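Long-range contact in transcriptional regulator, LacI family (Burkholderia phymatum, PDB 2RGY), which probably regulates transcription as a LacI-family DNA-binding protein whose periplasmic-binding-protein-like domain is expected to sense a small, sugar-like effector: residues Asp69-Asp80 against His90-Arg98. Residues are numbered along the deposited sequence; the frame is centred on the assembly and turned at random.
Sequences DGVVVISHDLHD and HPKMVFLNR
Arg98 reaches into the turn of residues 75-80 and meets it with the edge of its guanidinium group. NH1 gives hydrogen bonds to Ser75 O (2.8 Å) and Leu78 O (2.7 Å). The first lies in the guanidinium plane; in the second, NH1 sits above the carbonyl plane of Leu78. NH2 meets Asp80 OD1 at 2.9 Å in a salt bridge, again in the guanidinium plane, with the carboxylate turned 71° from it. A bend at chi3 (-64°) curls the arginine chain toward these acceptors. Ser75 OG accepts from Asp77 N in an ST turn within the same loop.

The strands 70-73 and 93-96 are parallel neighbours, joined through helix 80-89 in a beta-alpha-beta unit. They belong to the parallel sheet of the N-terminal subdomain of the effector-binding core, a periplasmic-binding-protein-like fold. Four backbone hydrogen bonds run from Val71 N-Lys92 O to Leu96 N-Val73 O. On the face toward helix 80-89, the selenomethionine Met93 bends at chi3 (81°) and places CE 3.5 Å from Val73 CG2, closer than usual for two carbons. Val73 CB meets Phe95 CD1 at 4.0 Å. On the other face, Val72 and Val94 lie side by side, pointing the same way, and both touch Leu255 of helix 244-260. Leu96 CD1 touches Val72 CG1 at 3.8 Å. Where the chain leaves helix 80-89, the His90 ring lies against strand 70-73, with Val71 CG2 over its centre in a CH-pi contact, while His90 NE2 hydrogen-bonds to Cys68 O.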
loop_
_atom_site.group_PDB
_atom_site.type_symbol
_atom_site.label_atom_id
_atom_site.label_comp_id
_atom_site.label_asym_id
_atom_site.label_seq_id
_atom_site.Cartn_x
_atom_site.Cartn_y
_atom_site.Cartn_z
ATOM N N ASP A 69 25.688 6.453 2.710
ATOM C CA ASP A 69 26.735 6.164 1.733
ATOM C C ASP A 69 26.255 6.467 0.314
ATOM O O ASP A 69 27.033 6.871 -0.549
ATOM C CB ASP A 69 27.175 4.704 1.833
ATOM C CG ASP A 69 27.752 4.368 3.193
ATOM O OD1 ASP A 69 28.564 5.171 3.703
ATOM O OD2 ASP A 69 27.403 3.304 3.743
ATOM N N GLY A 70 24.966 6.260 0.086
ATOM C CA GLY A 70 24.377 6.520 -1.215
ATOM C C GLY A 70 22.925 6.896 -1.007
ATOM O O GLY A 70 22.355 6.596 0.041
ATOM N N VAL A 71 22.318 7.550 -1.988
ATOM C CA VAL A 71 20.924 7.934 -1.852
ATOM C C VAL A 71 20.107 7.567 -3.085
ATOM O O VAL A 71 20.492 7.886 -4.217
ATOM C CB VAL A 71 20.791 9.449 -1.603
ATOM C CG1 VAL A 71 19.324 9.809 -1.417
ATOM C CG2 VAL A 71 21.600 9.848 -0.385
ATOM N N VAL A 72 18.993 6.873 -2.857
ATOM C CA VAL A 72 18.093 6.474 -3.930
ATOM C C VAL A 72 16.940 7.469 -3.914
ATOM O O VAL A 72 16.321 7.706 -2.876
ATOM C CB VAL A 72 17.532 5.052 -3.715
ATOM C CG1 VAL A 72 16.594 4.696 -4.851
ATOM C CG2 VAL A 72 18.675 4.041 -3.634
ATOM N N VAL A 73 16.636 8.046 -5.065
ATOM C CA VAL A 73 15.585 9.042 -5.110
ATOM C C VAL A 73 14.562 8.886 -6.214
ATOM O O VAL A 73 14.915 8.676 -7.368
ATOM C CB VAL A 73 16.202 10.462 -5.225
ATOM C CG1 VAL A 73 15.114 11.504 -5.351
ATOM C CG2 VAL A 73 17.079 10.739 -4.025
ATOM N N ILE A 74 13.287 8.965 -5.841
ATOM C CA ILE A 74 12.202 8.916 -6.812
ATOM C C ILE A 74 11.197 9.987 -6.424
ATOM O O ILE A 74 10.713 10.023 -5.296
ATOM C CB ILE A 74 11.484 7.544 -6.878
ATOM C CG1 ILE A 74 10.336 7.615 -7.893
ATOM C CG2 ILE A 74 10.953 7.145 -5.527
ATOM C CD1 ILE A 74 9.670 6.275 -8.172
ATOM N N SER A 75 10.906 10.876 -7.366
ATOM C CA SER A 75 9.963 11.956 -7.135
ATOM C C SER A 75 9.648 12.624 -8.454
ATOM O O SER A 75 10.542 12.877 -9.258
ATOM C CB SER A 75 10.560 12.988 -6.174
ATOM O OG SER A 75 9.805 14.193 -6.165
ATOM N N HIS A 76 8.370 12.894 -8.686
ATOM C CA HIS A 76 7.969 13.560 -9.909
ATOM C C HIS A 76 7.645 15.017 -9.602
ATOM O O HIS A 76 7.172 15.748 -10.471
ATOM C CB HIS A 76 6.756 12.859 -10.523
ATOM C CG HIS A 76 5.537 12.894 -9.655
ATOM N ND1 HIS A 76 4.901 14.073 -9.321
ATOM C CD2 HIS A 76 4.838 11.904 -9.059
ATOM C CE1 HIS A 76 3.857 13.800 -8.558
ATOM N NE2 HIS A 76 3.795 12.494 -8.383
ATOM N N ASP A 77 7.895 15.425 -8.359
ATOM C CA ASP A 77 7.648 16.801 -7.917
ATOM C C ASP A 77 8.922 17.633 -8.050
ATOM O O ASP A 77 8.872 18.859 -8.151
ATOM C CB ASP A 77 7.199 16.832 -6.452
ATOM C CG ASP A 77 5.825 16.231 -6.245
ATOM O OD1 ASP A 77 4.838 16.839 -6.700
ATOM O OD2 ASP A 77 5.726 15.152 -5.625
ATOM N N LEU A 78 10.070 16.964 -8.025
ATOM C CA LEU A 78 11.339 17.664 -8.158
ATOM C C LEU A 78 11.489 18.146 -9.594
ATOM O O LEU A 78 10.969 17.532 -10.521
ATOM C CB LEU A 78 12.510 16.738 -7.820
ATOM C CG LEU A 78 12.662 16.200 -6.394
ATOM C CD1 LEU A 78 13.803 15.201 -6.384
ATOM C CD2 LEU A 78 12.956 17.343 -5.412
ATOM N N HIS A 79 12.191 19.254 -9.776
ATOM C CA HIS A 79 12.422 19.779 -11.115
ATOM C C HIS A 79 13.805 19.326 -11.524
ATOM O O HIS A 79 14.645 19.071 -10.665
ATOM C CB HIS A 79 12.343 21.303 -11.112
ATOM C CG HIS A 79 10.948 21.824 -11.011
ATOM N ND1 HIS A 79 9.927 21.095 -10.439
ATOM C CD2 HIS A 79 10.411 23.016 -11.361
ATOM C CE1 HIS A 79 8.820 21.817 -10.439
ATOM N NE2 HIS A 79 9.088 22.987 -10.993
ATOM N N ASP A 80 14.052 19.234 -12.825
ATOM C CA ASP A 80 15.356 18.779 -13.286
ATOM C C ASP A 80 16.506 19.501 -12.583
ATOM O O ASP A 80 17.488 18.873 -12.200
ATOM C CB ASP A 80 15.469 18.939 -14.811
ATOM C CG ASP A 80 14.573 17.966 -15.579
ATOM O OD1 ASP A 80 13.767 17.249 -14.947
ATOM O OD2 ASP A 80 14.665 17.913 -16.826
ATOM N N HIS A 90 25.785 15.369 -3.183
ATOM C CA HIS A 90 26.100 13.976 -2.895
ATOM C C HIS A 90 26.184 13.233 -4.223
ATOM O O HIS A 90 25.166 12.803 -4.767
ATOM C CB HIS A 90 24.988 13.393 -2.012
ATOM C CG HIS A 90 25.344 12.088 -1.373
ATOM N ND1 HIS A 90 25.411 10.905 -2.080
ATOM C CD2 HIS A 90 25.671 11.783 -0.098
ATOM C CE1 HIS A 90 25.765 9.928 -1.266
ATOM N NE2 HIS A 90 25.929 10.433 -0.057
ATOM N N PRO A 91 27.400 13.070 -4.764
ATOM C CA PRO A 91 27.577 12.376 -6.045
ATOM C C PRO A 91 27.111 10.915 -6.125
ATOM O O PRO A 91 26.872 10.411 -7.218
ATOM C CB PRO A 91 29.078 12.522 -6.313
ATOM C CG PRO A 91 29.419 13.823 -5.631
ATOM C CD PRO A 91 28.669 13.670 -4.322
ATOM N N LYS A 92 26.977 10.228 -4.995
ATOM C CA LYS A 92 26.532 8.837 -5.024
ATOM C C LYS A 92 25.024 8.725 -4.829
ATOM O O LYS A 92 24.539 8.388 -3.751
ATOM C CB LYS A 92 27.286 8.020 -3.974
ATOM C CG LYS A 92 28.725 7.768 -4.381
ATOM C CD LYS A 92 29.479 6.891 -3.392
ATOM C CE LYS A 92 30.924 6.697 -3.864
ATOM N NZ LYS A 92 31.775 5.867 -2.932
HETATM N N MSE A 93 24.303 9.019 -5.909
HETATM C CA MSE A 93 22.845 9.008 -5.957
HETATM C C MSE A 93 22.367 8.290 -7.205
HETATM O O MSE A 93 23.072 8.238 -8.206
HETATM C CB MSE A 93 22.292 10.431 -6.056
HETATM C CG MSE A 93 22.283 11.256 -4.786
HETATM SE SE MSE A 93 21.512 12.871 -5.137
HETATM C CE MSE A 93 19.884 12.521 -5.074
ATOM N N VAL A 94 21.152 7.762 -7.144
ATOM C CA VAL A 94 20.549 7.118 -8.297
ATOM C C VAL A 94 19.106 7.636 -8.359
ATOM O O VAL A 94 18.454 7.819 -7.324
ATOM C CB VAL A 94 20.589 5.566 -8.196
ATOM C CG1 VAL A 94 19.712 5.070 -7.059
ATOM C CG2 VAL A 94 20.148 4.955 -9.520
ATOM N N PHE A 95 18.623 7.890 -9.572
ATOM C CA PHE A 95 17.281 8.416 -9.780
ATOM C C PHE A 95 16.382 7.414 -10.497
ATOM O O PHE A 95 16.741 6.895 -11.546
ATOM C CB PHE A 95 17.362 9.696 -10.605
ATOM C CG PHE A 95 18.207 10.755 -9.980
ATOM C CD1 PHE A 95 17.804 11.377 -8.797
ATOM C CD2 PHE A 95 19.423 11.117 -10.553
ATOM C CE1 PHE A 95 18.599 12.350 -8.187
ATOM C CE2 PHE A 95 20.234 12.087 -9.957
ATOM C CZ PHE A 95 19.819 12.707 -8.766
ATOM N N LEU A 96 15.207 7.157 -9.934
ATOM C CA LEU A 96 14.268 6.218 -10.532
ATOM C C LEU A 96 13.122 6.957 -11.232
ATOM O O LEU A 96 12.728 8.049 -10.821
ATOM C CB LEU A 96 13.670 5.308 -9.458
ATOM C CG LEU A 96 14.563 4.890 -8.287
ATOM C CD1 LEU A 96 13.725 4.146 -7.249
ATOM C CD2 LEU A 96 15.705 4.039 -8.788
ATOM N N ASN A 97 12.601 6.347 -12.291
ATOM C CA ASN A 97 11.471 6.878 -13.056
ATOM C C ASN A 97 11.590 8.261 -13.705
ATOM O O ASN A 97 10.574 8.866 -14.057
ATOM C CB ASN A 97 10.209 6.838 -12.191
ATOM C CG ASN A 97 8.951 6.581 -13.005
ATOM O OD1 ASN A 97 8.938 5.732 -13.902
ATOM N ND2 ASN A 97 7.877 7.298 -12.677
ATOM N N ARG A 98 12.809 8.776 -13.840
ATOM C CA ARG A 98 13.029 10.055 -14.520
ATOM C C ARG A 98 14.470 10.137 -14.990
ATOM O O ARG A 98 15.356 9.507 -14.418
ATOM C CB ARG A 98 12.680 11.262 -13.638
ATOM C CG ARG A 98 13.514 11.469 -12.409
ATOM C CD ARG A 98 12.898 12.604 -11.609
ATOM N NE ARG A 98 12.943 13.870 -12.332
ATOM C CZ ARG A 98 12.205 14.933 -12.030
ATOM N NH1 ARG A 98 11.349 14.886 -11.021
ATOM N NH2 ARG A 98 12.346 16.057 -12.728
#